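Local coordinates for protein putative methylthioribose-1-phosphate isomerase (Pyrococcus horikoshii OT3, PDB 6A34) that probably interconverts 5-methylthioribose 1-phosphate and 5-methylthioribulose 1-phosphate, an isomerase step of the methionine salvage pathway, at residues K34-E39 with S211-S216; T165-G170 with V204-R209. All blocks are in the same frame, centred on the assembly; numbering follows the deposited sequence.

Contact 1: residues K34-E39 with S211-S216; sequences KEFKVE and SAWEYS
Phe36 and Trp213 make a T-shaped (edge-to-face) aromatic pair that joins the N-terminal antiparallel sheet, at the approach to strand 38-41, to helix 206-217 of the Rossmann-like domain. The evidence is threefold: the Phe36 ring and the six-membered ring of Trp213 have centroids 4.9 Å apart, their planes meet at 60°, and Trp213 CH2 stands over the centre of the phenyl face.

Followed outward, the phenylalanine meets the indole at every stage. Its CB lies 3.7 Å from Trp213 CZ2, and CG makes the closest approach of the contact, 3.5 Å to the same CZ2. One branch then passes to the neighbouring indole atom: Phe36 CD1 is 3.6 Å from Trp213 CH2. Further along that branch Phe36 CE1 keeps 3.8 Å to Trp213 CH2, and the tip, Phe36 CZ, still lies 4.1 Å from Trp213 CH2. The benzo edge thus spans the phenyl ring from root to centre. With CG anti to the backbone N (chi1 -178°), the indole of Trp213 presents its benzo edge to Phe36, whose CB is directed toward the helix.

Tyr217 meets both rings, while Pro14 and Ile27 touch Phe36, and Pro314 of the second subunit packs on Trp213. Replacing Phe36 with an alanine removes the ring, which is likely to leave the benzo edge of Trp213 without the aromatic face it points into. No hydrogen bond crosses between the segments; the other ortho carbon, Phe36 CD2, rests 3.8 Å from Trp213 CZ2.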
loop_
_atom_site.group_PDB
_atom_site.type_symbol
_atom_site.label_atom_id
_atom_site.label_comp_id
_atom_site.label_asym_id
_atom_site.label_seq_id
_atom_site.Cartn_x
_atom_site.Cartn_y
_atom_site.Cartn_z
ATOM N N LYS A 34 -9.656 14.329 10.760
ATOM C CA LYS A 34 -9.860 14.552 12.196
ATOM C C LYS A 34 -10.967 15.598 12.399
ATOM O O LYS A 34 -11.941 15.362 13.125
ATOM C CB LYS A 34 -8.503 14.939 12.795
ATOM C CG LYS A 34 -8.420 15.045 14.312
ATOM C CD LYS A 34 -7.096 15.656 14.758
ATOM C CE LYS A 34 -6.649 15.239 16.144
ATOM N NZ LYS A 34 -7.530 15.785 17.203
ATOM N N GLU A 35 -10.840 16.730 11.700
ATOM C CA GLU A 35 -11.714 17.898 11.869
ATOM C C GLU A 35 -12.123 18.445 10.497
ATOM O O GLU A 35 -11.281 18.598 9.604
ATOM C CB GLU A 35 -10.996 19.006 12.639
ATOM C CG GLU A 35 -11.874 20.210 12.948
ATOM C CD GLU A 35 -11.147 21.412 13.548
ATOM O OE1 GLU A 35 -9.941 21.287 13.815
ATOM O OE2 GLU A 35 -11.793 22.476 13.738
ATOM N N PHE A 36 -13.414 18.780 10.381
ATOM C CA PHE A 36 -14.025 19.437 9.229
ATOM C C PHE A 36 -14.230 20.931 9.532
ATOM O O PHE A 36 -15.066 21.281 10.335
ATOM C CB PHE A 36 -15.359 18.753 8.915
ATOM C CG PHE A 36 -16.127 19.338 7.760
ATOM C CD1 PHE A 36 -15.476 19.936 6.690
ATOM C CD2 PHE A 36 -17.510 19.278 7.730
ATOM C CE1 PHE A 36 -16.194 20.460 5.624
ATOM C CE2 PHE A 36 -18.223 19.807 6.664
ATOM C CZ PHE A 36 -17.561 20.381 5.603
ATOM N N LYS A 37 -13.509 21.802 8.818
ATOM C CA LYS A 37 -13.539 23.224 9.057
ATOM C C LYS A 37 -13.402 24.001 7.745
ATOM O O LYS A 37 -12.537 23.707 6.905
ATOM C CB LYS A 37 -12.396 23.638 9.978
ATOM C CG LYS A 37 -12.523 25.033 10.573
ATOM C CD LYS A 37 -11.404 25.338 11.540
ATOM C CE LYS A 37 -11.348 26.785 11.969
ATOM N NZ LYS A 37 -11.361 26.888 13.449
ATOM N N VAL A 38 -14.263 25.012 7.612
ATOM C CA VAL A 38 -14.264 25.957 6.522
ATOM C C VAL A 38 -13.553 27.234 6.977
ATOM O O VAL A 38 -14.059 27.940 7.827
ATOM C CB VAL A 38 -15.703 26.250 6.071
ATOM C CG1 VAL A 38 -15.712 27.113 4.821
ATOM C CG2 VAL A 38 -16.485 24.963 5.851
ATOM N N GLU A 39 -12.359 27.475 6.435
ATOM C CA GLU A 39 -11.601 28.682 6.683
ATOM C C GLU A 39 -12.251 29.826 5.890
ATOM O O GLU A 39 -12.871 29.568 4.854
ATOM C CB GLU A 39 -10.135 28.531 6.263
ATOM C CG GLU A 39 -9.340 27.488 7.037
ATOM C CD GLU A 39 -9.337 27.578 8.558
ATOM O OE1 GLU A 39 -9.718 28.646 9.108
ATOM O OE2 GLU A 39 -8.966 26.558 9.190
ATOM N N SER A 211 -10.873 10.572 0.567
ATOM C CA SER A 211 -11.999 9.896 -0.058
ATOM C C SER A 211 -12.885 9.265 1.035
ATOM O O SER A 211 -14.139 9.378 0.991
ATOM C CB SER A 211 -11.555 8.883 -1.100
ATOM O OG SER A 211 -11.069 9.515 -2.277
ATOM N N ALA A 212 -12.263 8.576 2.011
ATOM C CA ALA A 212 -13.047 7.801 2.990
ATOM C C ALA A 212 -13.973 8.773 3.771
ATOM O O ALA A 212 -15.137 8.469 4.058
ATOM C CB ALA A 212 -12.131 6.983 3.879
ATOM N N TRP A 213 -13.448 9.969 4.053
ATOM C CA TRP A 213 -14.127 11.000 4.765
ATOM C C TRP A 213 -15.315 11.549 3.957
ATOM O O TRP A 213 -16.432 11.474 4.425
ATOM C CB TRP A 213 -13.143 12.101 5.158
ATOM C CG TRP A 213 -13.845 13.147 5.947
ATOM C CD1 TRP A 213 -14.094 13.115 7.282
ATOM C CD2 TRP A 213 -14.510 14.311 5.430
ATOM N NE1 TRP A 213 -14.854 14.192 7.632
ATOM C CE2 TRP A 213 -15.114 14.956 6.530
ATOM C CE3 TRP A 213 -14.649 14.877 4.158
ATOM C CZ2 TRP A 213 -15.853 16.135 6.399
ATOM C CZ3 TRP A 213 -15.359 16.058 4.031
ATOM C CH2 TRP A 213 -15.959 16.671 5.135
ATOM N N GLU A 214 -15.083 12.072 2.748
ATOM C CA GLU A 214 -16.170 12.737 1.997
ATOM C C GLU A 214 -17.259 11.742 1.587
ATOM O O GLU A 214 -18.414 12.123 1.568
ATOM C CB GLU A 214 -15.691 13.533 0.782
ATOM C CG GLU A 214 -14.842 12.780 -0.236
ATOM C CD GLU A 214 -14.784 13.533 -1.559
ATOM O OE1 GLU A 214 -15.856 13.656 -2.181
ATOM O OE2 GLU A 214 -13.704 14.095 -1.919
ATOM N N TYR A 215 -16.899 10.497 1.223
ATOM C CA TYR A 215 -17.917 9.585 0.727
ATOM C C TYR A 215 -18.737 9.091 1.914
ATOM O O TYR A 215 -19.961 8.855 1.795
ATOM C CB TYR A 215 -17.326 8.442 -0.106
ATOM C CG TYR A 215 -16.672 8.870 -1.399
ATOM C CD1 TYR A 215 -17.284 9.788 -2.242
ATOM C CD2 TYR A 215 -15.427 8.388 -1.778
ATOM C CE1 TYR A 215 -16.695 10.194 -3.428
ATOM C CE2 TYR A 215 -14.828 8.782 -2.963
ATOM C CZ TYR A 215 -15.461 9.691 -3.797
ATOM O OH TYR A 215 -14.875 10.120 -4.959
ATOM N N SER A 216 -18.060 8.929 3.050
ATOM C CA SER A 216 -18.753 8.626 4.285
ATOM C C SER A 216 -19.675 9.796 4.693
ATOM O O SER A 216 -20.838 9.600 4.960
ATOM C CB SER A 216 -17.805 8.252 5.380
ATOM O OG SER A 216 -18.551 7.665 6.424
#

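Contact 2: residues T165-G170 with V204-R209; sequences THCNAG and VLQGAR
Asn168 ND2 is gripped by two acceptors of helix 206-217, Ser211 OG and Glu214 OE2, while the CB of the same side chain rests 4.1 Å from Gln206 CB at the start of that helix. This is the Rossmann-like active-site edge: 165-170 leaves the C-terminal end of strand 161-165. The other segment, 204-209, leads into its helix from the loop that follows the adjacent parallel strand 193-199. Asn168 CG is anti to the backbone N (chi1 -177°), which carries the amide past Gln206 to those acceptors; its OD1 bonds to Arg57, a predicted substrate-binding residue.

The SG of Cys167, the predicted transition-state stabiliser, comes near Gln206, itself probably a substrate ligand. Gln206 runs extended beyond CG, bringing OE1 to 3.5 Å from Cys167 SG, a near approach and not a hydrogen bond. The sulfur also accepts a weak bond from Asn168 N at 3.1 Å, bent to 143°. On the backbone side Cys167 O lies 3.6 Å from Gly207 CA. Within 204-209, Arg209 folds back over the first turn, and its NH2 donates to Val204 O at 2.9 Å from above the carbonyl plane.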
loop_
_atom_site.group_PDB
_atom_site.type_symbol
_atom_site.label_atom_id
_atom_site.label_comp_id
_atom_site.label_asym_id
_atom_site.label_seq_id
_atom_site.Cartn_x
_atom_site.Cartn_y
_atom_site.Cartn_z
ATOM N N THR A 165 -12.200 2.212 -6.408
ATOM C CA THR A 165 -11.459 3.375 -6.866
ATOM C C THR A 165 -10.196 3.529 -6.026
ATOM O O THR A 165 -9.888 2.698 -5.141
ATOM C CB THR A 165 -12.338 4.634 -6.881
ATOM O OG1 THR A 165 -11.733 5.676 -7.653
ATOM C CG2 THR A 165 -12.642 5.148 -5.500
ATOM N N HIS A 166 -9.452 4.573 -6.402
ATOM C CA HIS A 166 -8.105 4.809 -6.029
ATOM C C HIS A 166 -7.918 6.312 -5.831
ATOM O O HIS A 166 -8.456 7.123 -6.589
ATOM C CB HIS A 166 -7.198 4.244 -7.128
ATOM C CG HIS A 166 -5.778 4.020 -6.713
ATOM N ND1 HIS A 166 -5.391 2.923 -5.985
ATOM C CD2 HIS A 166 -4.647 4.723 -6.940
ATOM C CE1 HIS A 166 -4.081 2.961 -5.776
ATOM N NE2 HIS A 166 -3.597 4.047 -6.353
ATOM N N CYS A 167 -7.123 6.668 -4.827
ATOM C CA CYS A 167 -6.765 8.049 -4.541
ATOM C C CYS A 167 -8.007 8.849 -4.146
ATOM O O CYS A 167 -8.945 8.279 -3.574
ATOM C CB CYS A 167 -6.046 8.722 -5.710
ATOM S SG CYS A 167 -4.957 10.056 -5.134
ATOM N N ASN A 168 -7.963 10.168 -4.418
ATOM C CA ASN A 168 -9.086 11.100 -4.205
ATOM C C ASN A 168 -9.349 11.912 -5.482
ATOM O O ASN A 168 -8.536 12.778 -5.868
ATOM C CB ASN A 168 -8.871 12.114 -3.070
ATOM C CG ASN A 168 -10.100 12.988 -2.872
ATOM O OD1 ASN A 168 -10.049 14.194 -3.111
ATOM N ND2 ASN A 168 -11.216 12.386 -2.467
ATOM N N ALA A 169 -10.515 11.634 -6.069
ATOM C CA ALA A 169 -11.030 12.298 -7.228
ATOM C C ALA A 169 -12.490 12.643 -6.944
ATOM O O ALA A 169 -13.342 12.605 -7.836
ATOM C CB ALA A 169 -10.883 11.429 -8.448
ATOM N N GLY A 170 -12.722 13.019 -5.680
ATOM C CA GLY A 170 -14.021 13.398 -5.131
ATOM C C GLY A 170 -14.209 14.912 -5.107
ATOM O O GLY A 170 -13.489 15.658 -5.778
ATOM N N VAL A 204 0.730 8.830 0.017
ATOM C CA VAL A 204 0.176 10.091 0.524
ATOM C C VAL A 204 -1.149 9.837 1.281
ATOM O O VAL A 204 -1.511 10.640 2.100
ATOM C CB VAL A 204 0.066 11.144 -0.613
ATOM C CG1 VAL A 204 -0.560 12.452 -0.149
ATOM C CG2 VAL A 204 1.424 11.462 -1.230
ATOM N N LEU A 205 -1.844 8.731 0.994
ATOM C CA LEU A 205 -3.035 8.194 1.736
ATOM C C LEU A 205 -4.293 9.048 1.545
ATOM O O LEU A 205 -5.151 9.123 2.434
ATOM C CB LEU A 205 -2.725 8.012 3.231
ATOM C CG LEU A 205 -1.719 6.900 3.524
ATOM C CD1 LEU A 205 -1.039 7.147 4.859
ATOM C CD2 LEU A 205 -2.377 5.519 3.494
ATOM N N GLN A 206 -4.447 9.598 0.344
ATOM C CA GLN A 206 -5.589 10.434 0.020
ATOM C C GLN A 206 -6.857 9.595 -0.055
ATOM O O GLN A 206 -7.921 10.145 0.125
ATOM C CB GLN A 206 -5.342 11.239 -1.258
ATOM C CG GLN A 206 -4.224 12.256 -1.063
ATOM C CD GLN A 206 -4.138 13.306 -2.140
ATOM O OE1 GLN A 206 -4.383 13.050 -3.319
ATOM N NE2 GLN A 206 -3.769 14.506 -1.736
ATOM N N GLY A 207 -6.739 8.283 -0.294
ATOM C CA GLY A 207 -7.903 7.393 -0.213
ATOM C C GLY A 207 -8.485 7.354 1.197
ATOM O O GLY A 207 -9.690 7.494 1.405
ATOM N N ALA A 208 -7.609 7.161 2.171
ATOM C CA ALA A 208 -8.006 6.938 3.556
ATOM C C ALA A 208 -8.435 8.270 4.195
ATOM O O ALA A 208 -9.438 8.325 4.925
ATOM C CB ALA A 208 -6.847 6.314 4.302
ATOM N N ARG A 209 -7.662 9.323 3.898
ATOM C CA ARG A 209 -7.689 10.589 4.597
ATOM C C ARG A 209 -8.809 11.483 4.049
ATOM O O ARG A 209 -9.459 12.245 4.793
ATOM C CB ARG A 209 -6.311 11.236 4.482
ATOM C CG ARG A 209 -5.986 12.209 5.605
ATOM C CD ARG A 209 -4.515 12.559 5.775
ATOM N NE ARG A 209 -3.779 12.419 4.539
ATOM C CZ ARG A 209 -3.653 13.378 3.623
ATOM N NH1 ARG A 209 -4.107 14.601 3.877
ATOM N NH2 ARG A 209 -3.082 13.099 2.455
#

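Helix 206-217 serves both contacts: its first turn faces the loop carrying Cys167, predicted to stabilise the transition state, in contact 2, and Trp213, further on, meets Phe36 in contact 1. The centres of the two contacts are about 12 Å apart. Ser211 OG joins them, 2.8 Å from Cys167 O in a probable hydrogen bond, and helix continuity is seen in Ala212 N, 2.9 Å from Gly207 O. Contact 2 holds residues of the predicted substrate site, whereas the Trp213 side chain stays about 9 Å from that of Arg57 and about 10 Å from that of Gln206. The second subunit reaches both contacts, its Ile312 packing on Ala208 in contact 2.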